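Long-range contacts in ECXA (Escherichia coli, PDB 4L63), which is probably a zinc-dependent metallopeptidase of the metzincin type and binds a zinc ion: residues A[8-14]-A[167-173]; A[20-26]-A[237-243]; A[194-199]-A[225-230]. One frame throughout, in Å; residues are numbered along the deposited sequence.

Contact 1: A[8-14]-A[167-173]; sequences EEKKVIG and GLLHNNE. With ZN (zinc ion), chain G.
Ile13 O is held by two neighbours: the backbone N-H of Leu169 donates to it in a nearly straight bond, with Leu169 N and Ile13 O 2.7 Å apart and 173° at the hydrogen, while the CA-H of Leu168 adds a softer contact. A water linking Ile13 N to Leu169 O continues the pairing. Gly14 forms a single beta bridge with Leu168, and its CA-H makes a CA-H...O contact with Gly167 O. The side chain of Ile13 splits its work: CG1, beside the backbone N (chi1 -54°), presses on His170 O at 3.2 Å, while CG2 reaches Leu169 CB. Val12 CG1 meets Leu168 CD2. Gly167, at positive phi, closes the zinc-site helix in a Schellman motif and fits the HExxHxxGxxH signature of metzincins; its last histidine, His170, binds zinc through NE2 at 2.1 Å, beside His160 and His164. Glu173 steadies that ring: OE2 takes ND1 of His170 at 2.8 Å and OE1 the backbone N, each meeting the carboxylate from above its plane. Further along, Asn171 ND2 donates to Glu8 O at 2.9 Å. The oxygen lies near the Asn171 amide plane, yet the donor stands above the carbonyl plane; Asn171 OD1 meanwhile accepts from the backbone N of Asn201.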
loop_
_atom_site.group_PDB
_atom_site.type_symbol
_atom_site.label_atom_id
_atom_site.label_comp_id
_atom_site.label_asym_id
_atom_site.label_seq_id
_atom_site.Cartn_x
_atom_site.Cartn_y
_atom_site.Cartn_z
ATOM N N GLU A 8 6.765 -12.905 -0.874
ATOM C CA GLU A 8 8.037 -13.346 -1.449
ATOM C C GLU A 8 7.874 -13.860 -2.883
ATOM O O GLU A 8 8.798 -13.771 -3.686
ATOM C CB GLU A 8 8.682 -14.420 -0.570
ATOM C CG GLU A 8 10.094 -14.860 -1.024
ATOM C CD GLU A 8 11.110 -13.720 -1.090
ATOM O OE1 GLU A 8 10.918 -12.685 -0.413
ATOM O OE2 GLU A 8 12.121 -13.871 -1.815
ATOM N N GLU A 9 6.689 -14.366 -3.215
ATOM C CA GLU A 9 6.433 -14.858 -4.579
ATOM C C GLU A 9 5.923 -13.777 -5.533
ATOM O O GLU A 9 5.771 -14.029 -6.729
ATOM C CB GLU A 9 5.431 -16.015 -4.540
ATOM C CG GLU A 9 5.947 -17.244 -3.803
ATOM C CD GLU A 9 4.907 -18.354 -3.717
ATOM O OE1 GLU A 9 4.051 -18.443 -4.623
ATOM O OE2 GLU A 9 4.933 -19.120 -2.727
ATOM N N LYS A 10 5.658 -12.584 -5.003
ATOM C CA LYS A 10 5.225 -11.445 -5.816
ATOM C C LYS A 10 6.340 -10.421 -5.974
ATOM O O LYS A 10 6.131 -9.364 -6.573
ATOM C CB LYS A 10 4.014 -10.745 -5.192
ATOM C CG LYS A 10 2.855 -11.634 -4.862
ATOM C CD LYS A 10 1.647 -10.811 -4.430
ATOM C CE LYS A 10 1.831 -10.107 -3.071
ATOM N NZ LYS A 10 0.520 -9.439 -2.680
ATOM N N LYS A 11 7.497 -10.717 -5.390
ATOM C CA LYS A 11 8.637 -9.801 -5.402
ATOM C C LYS A 11 9.349 -9.908 -6.731
ATOM O O LYS A 11 9.638 -11.012 -7.179
ATOM C CB LYS A 11 9.606 -10.131 -4.258
ATOM C CG LYS A 11 10.822 -9.225 -4.183
ATOM C CD LYS A 11 11.795 -9.736 -3.111
ATOM C CE LYS A 11 11.298 -9.405 -1.715
ATOM N NZ LYS A 11 12.174 -9.991 -0.662
ATOM N N VAL A 12 9.648 -8.766 -7.341
ATOM C CA VAL A 12 10.241 -8.731 -8.666
ATOM C C VAL A 12 11.566 -7.993 -8.590
ATOM O O VAL A 12 11.639 -6.906 -8.015
ATOM C CB VAL A 12 9.307 -8.036 -9.684
ATOM C CG1 VAL A 12 9.986 -7.904 -11.059
ATOM C CG2 VAL A 12 7.997 -8.801 -9.781
ATOM N N ILE A 13 12.602 -8.593 -9.166
ATOM C CA ILE A 13 13.951 -8.064 -9.081
ATOM C C ILE A 13 14.450 -7.690 -10.468
ATOM O O ILE A 13 14.381 -8.501 -11.388
ATOM C CB ILE A 13 14.919 -9.079 -8.452
ATOM C CG1 ILE A 13 14.393 -9.561 -7.089
ATOM C CG2 ILE A 13 16.336 -8.507 -8.363
ATOM C CD1 ILE A 13 14.193 -8.447 -6.076
ATOM N N GLY A 14 14.946 -6.464 -10.607
ATOM C CA GLY A 14 15.431 -5.973 -11.886
ATOM C C GLY A 14 16.945 -5.883 -11.874
ATOM O O GLY A 14 17.556 -5.843 -10.804
ATOM N N GLY A 167 15.231 -7.767 -18.629
ATOM C CA GLY A 167 15.930 -7.123 -17.530
ATOM C C GLY A 167 15.521 -7.578 -16.138
ATOM O O GLY A 167 15.941 -6.983 -15.134
ATOM N N LEU A 168 14.707 -8.625 -16.059
ATOM C CA LEU A 168 14.322 -9.151 -14.751
ATOM C C LEU A 168 15.246 -10.280 -14.308
ATOM O O LEU A 168 15.834 -10.990 -15.132
ATOM C CB LEU A 168 12.875 -9.645 -14.766
ATOM C CG LEU A 168 11.843 -8.569 -15.109
ATOM C CD1 LEU A 168 10.433 -9.119 -14.968
ATOM C CD2 LEU A 168 12.036 -7.332 -14.239
ATOM N N LEU A 169 15.378 -10.428 -12.996
ATOM C CA LEU A 169 16.134 -11.529 -12.416
ATOM C C LEU A 169 15.147 -12.415 -11.664
ATOM O O LEU A 169 13.948 -12.375 -11.948
ATOM C CB LEU A 169 17.247 -10.999 -11.509
ATOM C CG LEU A 169 18.273 -10.125 -12.252
ATOM C CD1 LEU A 169 19.148 -9.357 -11.279
ATOM C CD2 LEU A 169 19.141 -10.961 -13.194
ATOM N N HIS A 170 15.629 -13.214 -10.715
ATOM C CA HIS A 170 14.724 -14.068 -9.941
ATOM C C HIS A 170 14.210 -13.375 -8.696
ATOM O O HIS A 170 14.870 -12.486 -8.164
ATOM C CB HIS A 170 15.420 -15.362 -9.534
ATOM C CG HIS A 170 15.822 -16.213 -10.695
ATOM N ND1 HIS A 170 17.038 -16.853 -10.757
ATOM C CD2 HIS A 170 15.168 -16.525 -11.837
ATOM C CE1 HIS A 170 17.121 -17.522 -11.894
ATOM N NE2 HIS A 170 15.997 -17.343 -12.564
ATOM N N ASN A 171 13.054 -13.826 -8.215
ATOM C CA ASN A 171 12.385 -13.202 -7.064
ATOM C C ASN A 171 13.278 -13.047 -5.842
ATOM O O ASN A 171 13.141 -12.077 -5.091
ATOM C CB ASN A 171 11.124 -13.997 -6.692
ATOM C CG ASN A 171 11.433 -15.327 -6.011
ATOM O OD1 ASN A 171 12.117 -16.181 -6.573
ATOM N ND2 ASN A 171 10.874 -15.529 -4.811
ATOM N N ASN A 172 14.204 -13.983 -5.643
ATOM C CA ASN A 172 14.986 -13.987 -4.414
ATOM C C ASN A 172 16.407 -13.470 -4.593
ATOM O O ASN A 172 17.288 -13.751 -3.767
ATOM C CB ASN A 172 15.024 -15.403 -3.817
ATOM C CG ASN A 172 15.508 -16.454 -4.815
ATOM O OD1 ASN A 172 16.045 -16.125 -5.880
ATOM N ND2 ASN A 172 15.345 -17.728 -4.455
ATOM N N GLU A 173 16.639 -12.712 -5.664
ATOM C CA GLU A 173 18.002 -12.277 -5.972
ATOM C C GLU A 173 18.259 -10.794 -5.711
ATOM O O GLU A 173 19.257 -10.236 -6.183
ATOM C CB GLU A 173 18.346 -12.639 -7.418
ATOM C CG GLU A 173 18.661 -14.131 -7.569
ATOM C CD GLU A 173 18.742 -14.600 -9.008
ATOM O OE1 GLU A 173 18.383 -13.821 -9.922
ATOM O OE2 GLU A 173 19.168 -15.760 -9.218
HETATM ZN ZN ZN G . 15.785 -17.796 -14.586
HETATM O O HOH W 1 12.025 -11.023 -10.473
HETATM O O HOH W 2 16.844 -19.296 -16.271
#

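Contact 2: A[20-26]-A[237-243]; sequences GQLYNIT and MRRGGSG
Gly20 O accepts the N-H of Gly243 at 2.9 Å from Gly243 N, and the positive phi of Gly20 suits a glycine at this turn into a short, weakly bonded strand. Gln21 follows as the non-hydrogen-bonded partner of Ser242. Its chain folds at chi2 (-66°), which lays OE1 against Ser242 CA, while NE2 bonds Asn19 O and shares a water with Ser242 OG, itself hydrogen-bonded with the backbone N of Asn244. Leu22 N then donates to Gly241 O at 2.8 Å. Its two methyl branches divide: CD1 rests on Gly243 CA, whereas CD2 lies 4.1 Å from Met237 SD, the two side chains crossing at about a right angle. At Tyr23 the backbone O touches Met237 CE, and the phenol turns off toward His180 O and an edge-to-face meeting with the ring of Tyr15. Asn24 is the N-cap of helix 25-29, its OD1 accepting from Ser27 N and, weakly, from Thr26 N; a water joins its ND2 to Arg238 O. Beside it runs Gly240, whose positive phi lets the chain leave helix 228-239. Ile25 N donates to Met237 O at 2.8 Å, 167° at the hydrogen, and Ile25 CD1 leans on Arg238 CG. Thr26 OG1 gives its proton to Arg238 O at 2.7 Å, in the carbonyl plane and on a lone pair. The first N-H of helix 25-29 and the Thr26 hydroxyl thus serve carbonyls ending helix 228-239: a partly positive helix start faces a partly negative helix end, which would probably be favourable.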
loop_
_atom_site.group_PDB
_atom_site.type_symbol
_atom_site.label_atom_id
_atom_site.label_comp_id
_atom_site.label_asym_id
_atom_site.label_seq_id
_atom_site.Cartn_x
_atom_site.Cartn_y
_atom_site.Cartn_z
ATOM N N GLY A 20 24.031 1.023 -8.986
ATOM C CA GLY A 20 22.648 1.058 -8.538
ATOM C C GLY A 20 21.631 1.622 -9.513
ATOM O O GLY A 20 20.501 1.932 -9.132
ATOM N N GLN A 21 22.020 1.755 -10.775
ATOM C CA GLN A 21 21.105 2.245 -11.791
ATOM C C GLN A 21 20.566 1.090 -12.615
ATOM O O GLN A 21 21.328 0.269 -13.123
ATOM C CB GLN A 21 21.795 3.278 -12.691
ATOM C CG GLN A 21 22.550 4.338 -11.908
ATOM C CD GLN A 21 21.626 5.224 -11.090
ATOM O OE1 GLN A 21 20.730 5.872 -11.632
ATOM N NE2 GLN A 21 21.830 5.240 -9.775
ATOM N N LEU A 22 19.244 1.032 -12.733
ATOM C CA LEU A 22 18.584 -0.034 -13.471
ATOM C C LEU A 22 18.896 0.063 -14.953
ATOM O O LEU A 22 18.858 1.147 -15.529
ATOM C CB LEU A 22 17.071 0.018 -13.249
ATOM C CG LEU A 22 16.652 -0.265 -11.806
ATOM C CD1 LEU A 22 15.278 0.317 -11.522
ATOM C CD2 LEU A 22 16.676 -1.760 -11.560
ATOM N N TYR A 23 19.209 -1.071 -15.570
ATOM C CA TYR A 23 19.420 -1.083 -17.009
ATOM C C TYR A 23 18.132 -0.666 -17.720
ATOM O O TYR A 23 17.020 -1.014 -17.312
ATOM C CB TYR A 23 19.910 -2.457 -17.479
ATOM C CG TYR A 23 21.379 -2.674 -17.179
ATOM C CD1 TYR A 23 22.361 -2.106 -17.985
ATOM C CD2 TYR A 23 21.788 -3.425 -16.081
ATOM C CE1 TYR A 23 23.705 -2.284 -17.714
ATOM C CE2 TYR A 23 23.135 -3.611 -15.800
ATOM C CZ TYR A 23 24.090 -3.036 -16.624
ATOM O OH TYR A 23 25.432 -3.213 -16.358
ATOM N N ASN A 24 18.302 0.135 -18.759
ATOM C CA ASN A 24 17.203 0.663 -19.545
ATOM C C ASN A 24 17.057 -0.169 -20.808
ATOM O O ASN A 24 17.862 -0.026 -21.731
ATOM C CB ASN A 24 17.473 2.131 -19.880
ATOM C CG ASN A 24 16.282 2.827 -20.502
ATOM O OD1 ASN A 24 15.569 2.259 -21.324
ATOM N ND2 ASN A 24 16.072 4.078 -20.119
ATOM N N ILE A 25 16.052 -1.040 -20.861
ATOM C CA ILE A 25 15.941 -1.957 -21.994
ATOM C C ILE A 25 15.466 -1.233 -23.258
ATOM O O ILE A 25 15.595 -1.757 -24.365
ATOM C CB ILE A 25 15.005 -3.153 -21.690
ATOM C CG1 ILE A 25 13.567 -2.695 -21.448
ATOM C CG2 ILE A 25 15.542 -3.976 -20.510
ATOM C CD1 ILE A 25 12.569 -3.837 -21.441
ATOM N N THR A 26 14.938 -0.023 -23.098
ATOM C CA THR A 26 14.608 0.804 -24.255
ATOM C C THR A 26 15.900 1.320 -24.879
ATOM O O THR A 26 16.061 1.300 -26.099
ATOM C CB THR A 26 13.694 1.995 -23.887
ATOM O OG1 THR A 26 12.442 1.512 -23.385
ATOM C CG2 THR A 26 13.429 2.868 -25.115
ATOM N N MET A 237 11.871 -1.341 -16.112
ATOM C CA MET A 237 13.072 -1.636 -16.900
ATOM C C MET A 237 13.040 -0.921 -18.243
ATOM O O MET A 237 14.088 -0.698 -18.849
ATOM C CB MET A 237 13.235 -3.141 -17.131
ATOM C CG MET A 237 13.378 -3.980 -15.848
ATOM S SD MET A 237 14.570 -3.331 -14.656
ATOM C CE MET A 237 16.114 -3.530 -15.548
ATOM N N ARG A 238 11.845 -0.577 -18.716
ATOM C CA ARG A 238 11.720 0.170 -19.973
ATOM C C ARG A 238 12.125 1.629 -19.811
ATOM O O ARG A 238 12.484 2.277 -20.783
ATOM C CB ARG A 238 10.295 0.111 -20.526
ATOM C CG ARG A 238 9.907 -1.220 -21.116
ATOM C CD ARG A 238 8.469 -1.200 -21.582
ATOM N NE ARG A 238 8.230 -0.177 -22.595
ATOM C CZ ARG A 238 7.129 0.564 -22.659
ATOM N NH1 ARG A 238 6.164 0.401 -21.764
ATOM N NH2 ARG A 238 6.995 1.470 -23.617
ATOM N N ARG A 239 12.065 2.157 -18.594
ATOM C CA ARG A 239 12.430 3.558 -18.406
ATOM C C ARG A 239 13.728 3.701 -17.619
ATOM O O ARG A 239 14.347 4.764 -17.621
ATOM C CB ARG A 239 11.300 4.332 -17.719
ATOM C CG ARG A 239 11.055 3.964 -16.274
ATOM C CD ARG A 239 10.072 4.943 -15.649
ATOM N NE ARG A 239 9.810 4.637 -14.247
ATOM C CZ ARG A 239 8.845 3.827 -13.825
ATOM N NH1 ARG A 239 8.035 3.238 -14.699
ATOM N NH2 ARG A 239 8.685 3.610 -12.528
ATOM N N GLY A 240 14.142 2.621 -16.963
ATOM C CA GLY A 240 15.387 2.612 -16.217
ATOM C C GLY A 240 15.430 3.671 -15.134
ATOM O O GLY A 240 14.409 3.995 -14.530
ATOM N N GLY A 241 16.614 4.223 -14.899
ATOM C CA GLY A 241 16.794 5.217 -13.857
ATOM C C GLY A 241 17.344 4.611 -12.580
ATOM O O GLY A 241 17.789 3.462 -12.569
ATOM N N SER A 242 17.304 5.384 -11.498
ATOM C CA SER A 242 17.864 4.952 -10.220
ATOM C C SER A 242 17.072 3.815 -9.593
ATOM O O SER A 242 15.844 3.805 -9.636
ATOM C CB SER A 242 17.931 6.124 -9.236
ATOM O OG SER A 242 18.396 5.692 -7.967
ATOM N N GLY A 243 17.786 2.864 -8.998
ATOM C CA GLY A 243 17.149 1.762 -8.300
ATOM C C GLY A 243 16.528 2.194 -6.984
ATOM O O GLY A 243 15.711 1.473 -6.407
HETATM O O HOH W 3 21.236 6.576 -7.074
HETATM O O HOH W 4 13.426 5.232 -21.409
#

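Contact 3: A[194-199]-A[225-230]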
loop_
_atom_site.group_PDB
_atom_site.type_symbol
_atom_site.label_atom_id
_atom_site.label_comp_id
_atom_site.label_asym_id
_atom_site.label_seq_id
_atom_site.Cartn_x
_atom_site.Cartn_y
_atom_site.Cartn_z
ATOM N N GLN A 194 -2.534 -11.372 -6.494
ATOM C CA GLN A 194 -2.130 -11.710 -7.853
ATOM C C GLN A 194 -1.454 -13.084 -7.852
ATOM O O GLN A 194 -1.126 -13.631 -6.791
ATOM C CB GLN A 194 -1.173 -10.655 -8.422
ATOM C CG GLN A 194 -0.009 -10.321 -7.489
ATOM C CD GLN A 194 0.870 -9.197 -8.007
ATOM O OE1 GLN A 194 1.700 -9.391 -8.905
ATOM N NE2 GLN A 194 0.668 -7.999 -7.469
ATOM N N ALA A 195 -1.226 -13.628 -9.038
ATOM C CA ALA A 195 -0.545 -14.915 -9.177
ATOM C C ALA A 195 0.931 -14.792 -8.806
ATOM O O ALA A 195 1.489 -13.697 -8.845
ATOM C CB ALA A 195 -0.692 -15.433 -10.605
ATOM N N PRO A 196 1.571 -15.916 -8.440
ATOM C CA PRO A 196 3.031 -15.863 -8.268
ATOM C C PRO A 196 3.752 -15.395 -9.534
ATOM O O PRO A 196 3.268 -15.614 -10.655
ATOM C CB PRO A 196 3.407 -17.316 -7.931
ATOM C CG PRO A 196 2.225 -18.146 -8.370
ATOM C CD PRO A 196 1.026 -17.256 -8.161
ATOM N N SER A 197 4.896 -14.742 -9.350
ATOM C CA SER A 197 5.713 -14.300 -10.475
ATOM C C SER A 197 6.184 -15.501 -11.290
ATOM O O SER A 197 6.445 -16.568 -10.745
ATOM C CB SER A 197 6.917 -13.497 -9.978
ATOM O OG SER A 197 7.782 -13.141 -11.045
ATOM N N ILE A 198 6.282 -15.320 -12.600
ATOM C CA ILE A 198 6.821 -16.355 -13.461
ATOM C C ILE A 198 8.354 -16.306 -13.410
ATOM O O ILE A 198 9.039 -17.142 -14.006
ATOM C CB ILE A 198 6.294 -16.196 -14.906
ATOM C CG1 ILE A 198 6.513 -17.488 -15.708
ATOM C CG2 ILE A 198 6.884 -14.947 -15.560
ATOM C CD1 ILE A 198 5.710 -17.563 -16.992
ATOM N N MET A 199 8.889 -15.336 -12.667
ATOM C CA MET A 199 10.339 -15.234 -12.474
ATOM C C MET A 199 10.783 -15.796 -11.127
ATOM O O MET A 199 11.870 -15.462 -10.643
ATOM C CB MET A 199 10.802 -13.784 -12.594
ATOM C CG MET A 199 10.373 -13.109 -13.881
ATOM S SD MET A 199 10.948 -14.034 -15.327
ATOM C CE MET A 199 12.739 -13.911 -15.149
ATOM N N GLY A 225 1.805 -17.176 -17.241
ATOM C CA GLY A 225 2.171 -15.900 -17.822
ATOM C C GLY A 225 2.722 -14.944 -16.784
ATOM O O GLY A 225 2.692 -15.242 -15.590
ATOM N N PRO A 226 3.217 -13.782 -17.236
ATOM C CA PRO A 226 3.746 -12.747 -16.344
ATOM C C PRO A 226 2.673 -12.294 -15.364
ATOM O O PRO A 226 1.532 -12.110 -15.776
ATOM C CB PRO A 226 4.118 -11.604 -17.295
ATOM C CG PRO A 226 4.123 -12.205 -18.670
ATOM C CD PRO A 226 3.145 -13.326 -18.633
ATOM N N SER A 227 3.020 -12.123 -14.094
ATOM C CA SER A 227 2.056 -11.609 -13.126
ATOM C C SER A 227 1.882 -10.104 -13.286
ATOM O O SER A 227 2.597 -9.478 -14.065
ATOM C CB SER A 227 2.511 -11.919 -11.705
ATOM O OG SER A 227 3.670 -11.155 -11.401
ATOM N N ARG A 228 0.938 -9.523 -12.544
ATOM C CA ARG A 228 0.786 -8.070 -12.536
ATOM C C ARG A 228 2.109 -7.392 -12.197
ATOM O O ARG A 228 2.532 -6.463 -12.884
ATOM C CB ARG A 228 -0.280 -7.614 -11.537
ATOM C CG ARG A 228 -0.477 -6.098 -11.553
ATOM C CD ARG A 228 -0.591 -5.524 -10.150
ATOM N NE ARG A 228 -0.702 -4.068 -10.148
ATOM C CZ ARG A 228 0.276 -3.248 -9.764
ATOM N NH1 ARG A 228 1.444 -3.749 -9.351
ATOM N NH2 ARG A 228 0.085 -1.935 -9.787
ATOM N N ASN A 229 2.774 -7.861 -11.147
ATOM C CA ASN A 229 4.029 -7.231 -10.745
ATOM C C ASN A 229 5.149 -7.472 -11.762
ATOM O O ASN A 229 6.002 -6.599 -11.952
ATOM C CB ASN A 229 4.459 -7.704 -9.352
ATOM C CG ASN A 229 3.590 -7.111 -8.252
ATOM O OD1 ASN A 229 2.661 -6.362 -8.533
ATOM N ND2 ASN A 229 3.901 -7.425 -7.000
ATOM N N ASP A 230 5.155 -8.640 -12.405
ATOM C CA ASP A 230 6.122 -8.907 -13.477
ATOM C C ASP A 230 6.013 -7.847 -14.574
ATOM O O ASP A 230 7.019 -7.331 -15.065
ATOM C CB ASP A 230 5.900 -10.291 -14.094
ATOM C CG ASP A 230 6.345 -11.423 -13.191
ATOM O OD1 ASP A 230 7.188 -11.194 -12.295
ATOM O OD2 ASP A 230 5.845 -12.553 -13.386
HETATM O O HOH W 5 3.476 -11.611 -8.749
HETATM O O HOH W 6 2.058 -16.226 -13.015
#
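A capping box opens helix 228-239: Ser227, the N-cap, accepts Asp230 N at its OG, and Asp230 OD2 accepts Ser227 N in return. The loop 194-199, which holds the methionine of what is consistent with a metzincin Met-turn, is pinned to that box. Ile198 N donates to the syn lone pair of Asp230 OD2 at 2.9 Å, so this oxygen carries two N-H groups, that of Ser227 coming from above the carboxylate plane. The other oxygen, OD1, takes the hydroxyl of Ser197; their separation of 2.4 Å is so short that its exact value is doubtful. Serine suits the place because OG, turned anti to its own N (chi1 176°), also accepts Met199 N in an ST turn. At the far end Gln194 grips Asn229 twice. Its OE1 accepts Asn229 N at 2.9 Å, and its NE2 donates to Asn229 OD1 at 2.8 Å, the two amide planes standing 73° apart. That second donor lies above the Asn229 amide, while Arg228 NH1, which also bonds Ser251 OG, reaches the same oxygen from the opposite face. A water ties Gln194 OE1, Ala195 O and Ser227 OG together. Ile198 CG2 lies 3.9 Å from Pro226 CA, and its CB and CD1 run along Gly225. Around the contact, Ile198 leans on Tyr207 of helix 207-215 and Lys159 of helix 146-165, the Met199 side chain packs against His160 and His164 of helix 146-165, and Asn229 and Asp230 both touch Val12 of strand 12-16.

Contact 1 stands between the other two and touches both. Toward contact 3, its centre about 10 Å away, Glu9 O probably accepts Ser197 N at 2.9 Å and Lys10 O probably accepts Asn229 ND2 at 3.0 Å. Toward contact 2, about 15 Å between centres, the join is packing: Gly14 CA lies 3.9 Å from Met237 SD. Contacts 2 and 3 do not meet, but helix 228-239 serves both, contact 3 at its start and contact 2 at its end. Contact 1 supplies a zinc ligand, and contact 3 brings the Met199 side chain to about 5 Å from the metal; in contact 2 the Ile25 side chain is about 10 Å from that of His164.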